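Local coordinates for protein putative modulator of DNA gyrase (Bacteroides thetaiotaomicron, PDB 1VPB) that is a putative modulator of DNA gyrase of the peptidase U62 (PmbA/TldD) family and probably acts as a metallopeptidase, at residues S422-G427 against S440-G445; M254-L259 against W436-L441. One frame throughout, in Å; residues are numbered along the deposited sequence. Where two conformers were deposited one is given.

Interaction 1 (S422-G427 against S440-G445)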
loop_
_atom_site.group_PDB
_atom_site.type_symbol
_atom_site.label_atom_id
_atom_site.label_comp_id
_atom_site.label_asym_id
_atom_site.label_seq_id
_atom_site.Cartn_x
_atom_site.Cartn_y
_atom_site.Cartn_z
ATOM N N SER A 422 -15.231 19.816 -22.938
ATOM C CA SER A 422 -16.009 20.953 -22.402
ATOM C C SER A 422 -15.192 21.937 -21.508
ATOM O O SER A 422 -15.750 22.873 -20.954
ATOM C CB SER A 422 -17.234 20.430 -21.639
ATOM O OG SER A 422 -16.822 19.836 -20.453
ATOM N N LEU A 423 -13.873 21.745 -21.459
ATOM C CA LEU A 423 -12.929 22.682 -20.821
ATOM C C LEU A 423 -13.016 24.040 -21.519
ATOM O O LEU A 423 -12.734 24.117 -22.725
ATOM C CB LEU A 423 -11.512 22.138 -20.936
ATOM C CG LEU A 423 -10.397 22.946 -20.278
ATOM C CD1 LEU A 423 -10.503 22.839 -18.759
ATOM C CD2 LEU A 423 -9.055 22.434 -20.737
ATOM N N VAL A 424 -13.398 25.080 -20.763
ATOM C CA VAL A 424 -13.525 26.430 -21.325
ATOM C C VAL A 424 -12.454 27.392 -20.888
ATOM O O VAL A 424 -12.283 28.410 -21.553
ATOM C CB VAL A 424 -14.885 27.072 -21.033
ATOM C CG1 VAL A 424 -15.952 26.313 -21.795
ATOM C CG2 VAL A 424 -15.163 27.122 -19.553
ATOM N N ALA A 425 -11.763 27.100 -19.788
ATOM C CA ALA A 425 -10.680 27.964 -19.325
ATOM C C ALA A 425 -9.693 27.218 -18.481
ATOM O O ALA A 425 -10.072 26.246 -17.803
ATOM C CB ALA A 425 -11.252 29.095 -18.505
ATOM N N THR A 426 -8.447 27.730 -18.472
ATOM C CA THR A 426 -7.443 27.273 -17.529
ATOM C C THR A 426 -6.858 28.482 -16.799
ATOM O O THR A 426 -6.788 29.599 -17.348
ATOM C CB THR A 426 -6.320 26.480 -18.188
ATOM O OG1 THR A 426 -5.502 27.316 -19.024
ATOM C CG2 THR A 426 -6.865 25.352 -19.124
ATOM N N GLY A 427 -6.431 28.240 -15.582
ATOM C CA GLY A 427 -5.883 29.319 -14.718
ATOM C C GLY A 427 -4.425 29.567 -15.006
ATOM O O GLY A 427 -3.824 28.925 -15.873
ATOM N N SER A 440 -5.844 25.708 -12.198
ATOM C CA SER A 440 -7.277 25.633 -12.034
ATOM C C SER A 440 -7.930 25.418 -13.402
ATOM O O SER A 440 -7.429 25.865 -14.436
ATOM C CB SER A 440 -7.845 26.914 -11.358
ATOM O OG SER A 440 -7.333 27.052 -10.024
ATOM N N LEU A 441 -9.098 24.789 -13.384
ATOM C CA LEU A 441 -9.805 24.437 -14.597
ATOM C C LEU A 441 -11.303 24.757 -14.518
ATOM O O LEU A 441 -11.900 24.705 -13.448
ATOM C CB LEU A 441 -9.664 22.949 -14.835
ATOM C CG LEU A 441 -8.283 22.356 -14.947
ATOM C CD1 LEU A 441 -8.475 20.852 -15.048
ATOM C CD2 LEU A 441 -7.508 22.909 -16.125
ATOM N N VAL A 442 -11.888 25.122 -15.656
ATOM C CA VAL A 442 -13.294 25.377 -15.733
ATOM C C VAL A 442 -13.886 24.574 -16.884
ATOM O O VAL A 442 -13.406 24.641 -18.012
ATOM C CB VAL A 442 -13.618 26.866 -16.015
ATOM C CG1 VAL A 442 -15.094 27.066 -16.008
ATOM C CG2 VAL A 442 -12.932 27.800 -14.967
ATOM N N PHE A 443 -14.914 23.805 -16.561
ATOM C CA PHE A 443 -15.614 22.973 -17.528
ATOM C C PHE A 443 -17.071 23.385 -17.554
ATOM O O PHE A 443 -17.671 23.637 -16.502
ATOM C CB PHE A 443 -15.568 21.509 -17.086
ATOM C CG PHE A 443 -14.222 20.926 -16.965
ATOM C CD1 PHE A 443 -13.624 20.255 -18.055
ATOM C CD2 PHE A 443 -13.516 20.943 -15.749
ATOM C CE1 PHE A 443 -12.391 19.645 -17.931
ATOM C CE2 PHE A 443 -12.261 20.325 -15.648
ATOM C CZ PHE A 443 -11.698 19.683 -16.744
ATOM N N GLU A 444 -17.687 23.441 -18.739
ATOM C CA GLU A 444 -19.098 23.756 -18.802
ATOM C C GLU A 444 -19.973 22.523 -18.939
ATOM O O GLU A 444 -19.603 21.563 -19.600
ATOM C CB GLU A 444 -19.380 24.663 -20.006
ATOM C CG GLU A 444 -18.824 26.069 -19.910
ATOM C CD GLU A 444 -19.473 26.919 -18.840
ATOM O OE1 GLU A 444 -20.538 26.506 -18.309
ATOM O OE2 GLU A 444 -18.906 28.012 -18.532
ATOM N N GLY A 445 -21.165 22.599 -18.350
ATOM C CA GLY A 445 -22.226 21.615 -18.585
ATOM C C GLY A 445 -21.878 20.242 -18.044
ATOM O O GLY A 445 -21.938 19.246 -18.761
HETATM O O HOH W 1 -19.263 18.405 -19.949
#

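Interaction 2 (M254-L259 against W436-L441)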
loop_
_atom_site.group_PDB
_atom_site.type_symbol
_atom_site.label_atom_id
_atom_site.label_comp_id
_atom_site.label_asym_id
_atom_site.label_seq_id
_atom_site.Cartn_x
_atom_site.Cartn_y
_atom_site.Cartn_z
ATOM N N MET A 254 -5.042 22.236 -6.386
ATOM C CA MET A 254 -4.803 21.102 -5.492
ATOM C C MET A 254 -5.421 19.812 -6.125
ATOM O O MET A 254 -4.855 18.735 -5.891
ATOM C CB MET A 254 -5.330 21.417 -4.080
ATOM C CG MET A 254 -4.927 20.438 -3.008
ATOM S SD MET A 254 -3.140 20.007 -2.931
ATOM C CE MET A 254 -2.357 21.446 -2.249
ATOM N N ASN A 255 -6.491 19.941 -6.970
ATOM C CA ASN A 255 -7.309 18.817 -7.530
ATOM C C ASN A 255 -7.480 18.630 -9.053
ATOM O O ASN A 255 -8.002 17.617 -9.489
ATOM C CB ASN A 255 -8.728 18.909 -6.961
ATOM C CG ASN A 255 -8.771 18.573 -5.500
ATOM O OD1 ASN A 255 -8.799 17.400 -5.134
ATOM N ND2 ASN A 255 -8.730 19.591 -4.656
ATOM N N SER A 256 -6.991 19.594 -9.827
ATOM C CA SER A 256 -7.141 19.608 -11.271
ATOM C C SER A 256 -6.428 18.428 -11.934
ATOM O O SER A 256 -6.841 17.916 -12.966
ATOM C CB SER A 256 -6.546 20.914 -11.814
ATOM O OG SER A 256 -5.226 21.187 -11.334
ATOM N N SER A 257 -5.334 18.010 -11.330
ATOM C CA SER A 257 -4.562 16.886 -11.857
ATOM C C SER A 257 -5.349 15.574 -11.792
ATOM O O SER A 257 -5.146 14.679 -12.648
ATOM C CB SER A 257 -3.242 16.732 -11.113
ATOM O OG SER A 257 -2.473 17.928 -11.284
ATOM N N ARG A 258 -6.204 15.447 -10.800
ATOM C CA ARG A 258 -7.049 14.255 -10.601
ATOM C C ARG A 258 -7.886 13.873 -11.830
ATOM O O ARG A 258 -7.913 12.707 -12.227
ATOM C CB ARG A 258 -7.973 14.426 -9.377
ATOM C CG ARG A 258 -8.580 13.082 -8.819
ATOM C CD ARG A 258 -9.935 12.532 -9.398
ATOM N NE ARG A 258 -9.922 11.056 -9.425
ATOM C CZ ARG A 258 -10.613 10.230 -8.626
ATOM N NH1 ARG A 258 -11.450 10.655 -7.667
ATOM N NH2 ARG A 258 -10.448 8.923 -8.799
ATOM N N LEU A 259 -8.569 14.845 -12.437
ATOM C CA LEU A 259 -9.351 14.559 -13.642
ATOM C C LEU A 259 -8.500 14.263 -14.893
ATOM O O LEU A 259 -8.996 13.629 -15.845
ATOM C CB LEU A 259 -10.307 15.730 -13.907
ATOM C CG LEU A 259 -11.389 15.910 -12.857
ATOM C CD1 LEU A 259 -12.115 17.241 -13.097
ATOM C CD2 LEU A 259 -12.352 14.711 -12.926
ATOM N N TRP A 436 3.148 17.412 -12.035
ATOM C CA TRP A 436 1.875 17.747 -12.700
ATOM C C TRP A 436 1.685 19.281 -12.568
ATOM O O TRP A 436 1.260 19.730 -11.515
ATOM C CB TRP A 436 0.697 17.068 -11.978
ATOM C CG TRP A 436 0.727 15.539 -12.023
ATOM C CD1 TRP A 436 1.486 14.703 -11.257
ATOM C CD2 TRP A 436 -0.034 14.706 -12.894
ATOM N NE1 TRP A 436 1.250 13.393 -11.607
ATOM C CE2 TRP A 436 0.318 13.368 -12.614
ATOM C CE3 TRP A 436 -0.975 14.950 -13.905
ATOM C CZ2 TRP A 436 -0.241 12.292 -13.300
ATOM C CZ3 TRP A 436 -1.539 13.873 -14.569
ATOM C CH2 TRP A 436 -1.170 12.560 -14.261
ATOM N N ARG A 437 2.028 20.070 -13.586
ATOM C CA ARG A 437 1.857 21.527 -13.485
ATOM C C ARG A 437 0.555 21.887 -14.196
ATOM O O ARG A 437 0.535 22.308 -15.357
ATOM C CB ARG A 437 3.068 22.146 -14.152
ATOM C CG ARG A 437 4.379 21.941 -13.434
ATOM C CD ARG A 437 5.525 22.644 -14.077
ATOM N NE ARG A 437 6.706 22.498 -13.222
ATOM C CZ ARG A 437 7.716 23.335 -13.187
ATOM N NH1 ARG A 437 7.757 24.380 -13.991
ATOM N NH2 ARG A 437 8.727 23.097 -12.373
ATOM N N ILE A 438 -0.531 21.691 -13.477
ATOM C CA ILE A 438 -1.878 21.854 -13.991
ATOM C C ILE A 438 -2.582 22.936 -13.168
ATOM O O ILE A 438 -2.704 22.801 -11.945
ATOM C CB ILE A 438 -2.685 20.538 -13.818
ATOM C CG1 ILE A 438 -1.862 19.317 -14.306
ATOM C CG2 ILE A 438 -4.004 20.646 -14.501
ATOM C CD1 ILE A 438 -1.369 19.340 -15.687
ATOM N N PRO A 439 -3.027 24.008 -13.826
ATOM C CA PRO A 439 -3.682 25.110 -13.124
ATOM C C PRO A 439 -5.130 24.743 -12.763
ATOM O O PRO A 439 -5.599 23.611 -13.062
ATOM C CB PRO A 439 -3.672 26.230 -14.183
ATOM C CG PRO A 439 -3.838 25.536 -15.432
ATOM C CD PRO A 439 -2.994 24.252 -15.287
ATOM N N SER A 440 -5.844 25.708 -12.198
ATOM C CA SER A 440 -7.277 25.633 -12.034
ATOM C C SER A 440 -7.930 25.418 -13.402
ATOM O O SER A 440 -7.429 25.865 -14.436
ATOM C CB SER A 440 -7.845 26.914 -11.358
ATOM O OG SER A 440 -7.333 27.052 -10.024
ATOM N N LEU A 441 -9.098 24.789 -13.384
ATOM C CA LEU A 441 -9.805 24.437 -14.597
ATOM C C LEU A 441 -11.303 24.757 -14.518
ATOM O O LEU A 441 -11.900 24.705 -13.448
ATOM C CB LEU A 441 -9.664 22.949 -14.835
ATOM C CG LEU A 441 -8.283 22.356 -14.947
ATOM C CD1 LEU A 441 -8.475 20.852 -15.048
ATOM C CD2 LEU A 441 -7.508 22.909 -16.125
HETATM O O HOH W 2 -0.564 19.390 -9.386
#

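Interaction 1 (S422-G427 against S440-G445)
Leu423 places its CG opposite the backbone N (chi1 -177°) and Phe443 turns its ring beside its own N (chi1 -61°), and the two residues meet as a non-hydrogen-bonded pair of antiparallel strands. Leu423 CD1 lies over one face of the Phe443 ring, displaced toward the rim and 4.0 Å from the ring centroid, a CH-pi contact. The same methyl touches Leu441 CD2, whose other neighbour is Thr426 CG2, giving a continuous apolar row on this side of the sheet; Trp420 meets the Phe443 ring edge-to-face. Leu423 pairs with Phe443 but Ala425 with Val442, and the shift of one residue marks a classic beta bulge. Both Val424 and Ala425 turn their amides to the carbonyl of Val442: Val424 N is 2.8 Å from Val442 O, while the bond from Ala425 N to that oxygen is weak at 3.4 Å. Beyond the bulge, regular pairing resumes with Val442 N bonded to Ala425 O, then Gly427 N to Ser440 O at 2.8 Å. At the other end Glu444 N reaches Ser422 O from well above the carbonyl plane, though the N-H itself points nearly straight at the oxygen (165°). At the bulge Val424 CG2 meets Val442 CG1 at 3.5 Å, and Val424 CG1 meets Glu444 CG where their side chains cross at about a right angle. The bent Glu444 chain carries OE1 to Thr248 OG1 on the adjacent strand 245-251. A water donates to both Ser422 OG and Gly445 O, bridging the segments where the chain turns a corner; Ser422 OG is also bonded to Leu419 O.

Interaction 2 (M254-L259 against W436-L441)
Ser256 and Ser257 of helix 256-265 turn their side chains to the backbone and apolar groups of 436-441. The Ser256 hydroxyl lies between its backbone N and carbonyl carbon (chi1 50°), which sets OG near two successive carbonyls, 3.1 Å from Ile438 O and 3.0 Å from Pro439 O. The hydroxyl may bond to Ile438 O, but with Pro439 O so close which acceptor takes the proton is left open, the more so as Ser256 has a second deposited conformer. The CB of the same residue rests against the CD1 methyl of Leu441 at 3.8 Å, and Ile438 CG2 comes alongside Ser256 OG.

Ser257 adopts the other rotation, with OG anti to the carbonyl carbon (chi1 -61°). Its oxygen touches two methylene groups, Trp436 CB and Ile438 CG1, each at 3.4 Å. The branching of Ile438 thus serves both serines: CG2, anti to the backbone N, goes to Ser256, and CG1, beside the N, goes to Ser257. Ser257 CB approaches the Trp436 indole obliquely, 4.0 Å from CE3 in the conformer given here; Trp436 was modelled in two. A water that donates to Trp436 O at 2.8 Å also hydrogen-bonds Ser257 OG, giving this hydroxyl a polar partner among the apolar groups. Further along the same helix, Leu260 touches both Trp436 and Ile438, and Ile264 also touches Trp436. Backbone hydrogen bonds between Arg437 and Leu352 and Met354 attach the segment to strand 352-354. The arrangement is a helix docked by two adjacent serines on an edge strand and the loop after it, joining helix 256-265 to the mixed sheet that includes strand 352-354 within the PmbA/TldA C-terminal domain.

Interactions 1 and 2 have their centres about 11 Å apart and share Ser440 and Leu441, where the chain leaving strand 436-437 enters strand 441-443. One continuous run, 436-445, therefore meets segment 254-259 and then the bulged strand 423-426. Leu441 packs on side chains of both partners. The contacts also touch directly: Gly427 O lies 3.2 Å from Pro439 CB, Thr426 CB packs on Pro439 CG, and Phe443 CE2 is 4.0 Å from Leu259 CD1. Together they tie two mixed sheets of the C-terminal domain to helix 256-265. Neither contact includes a metal or a ligand.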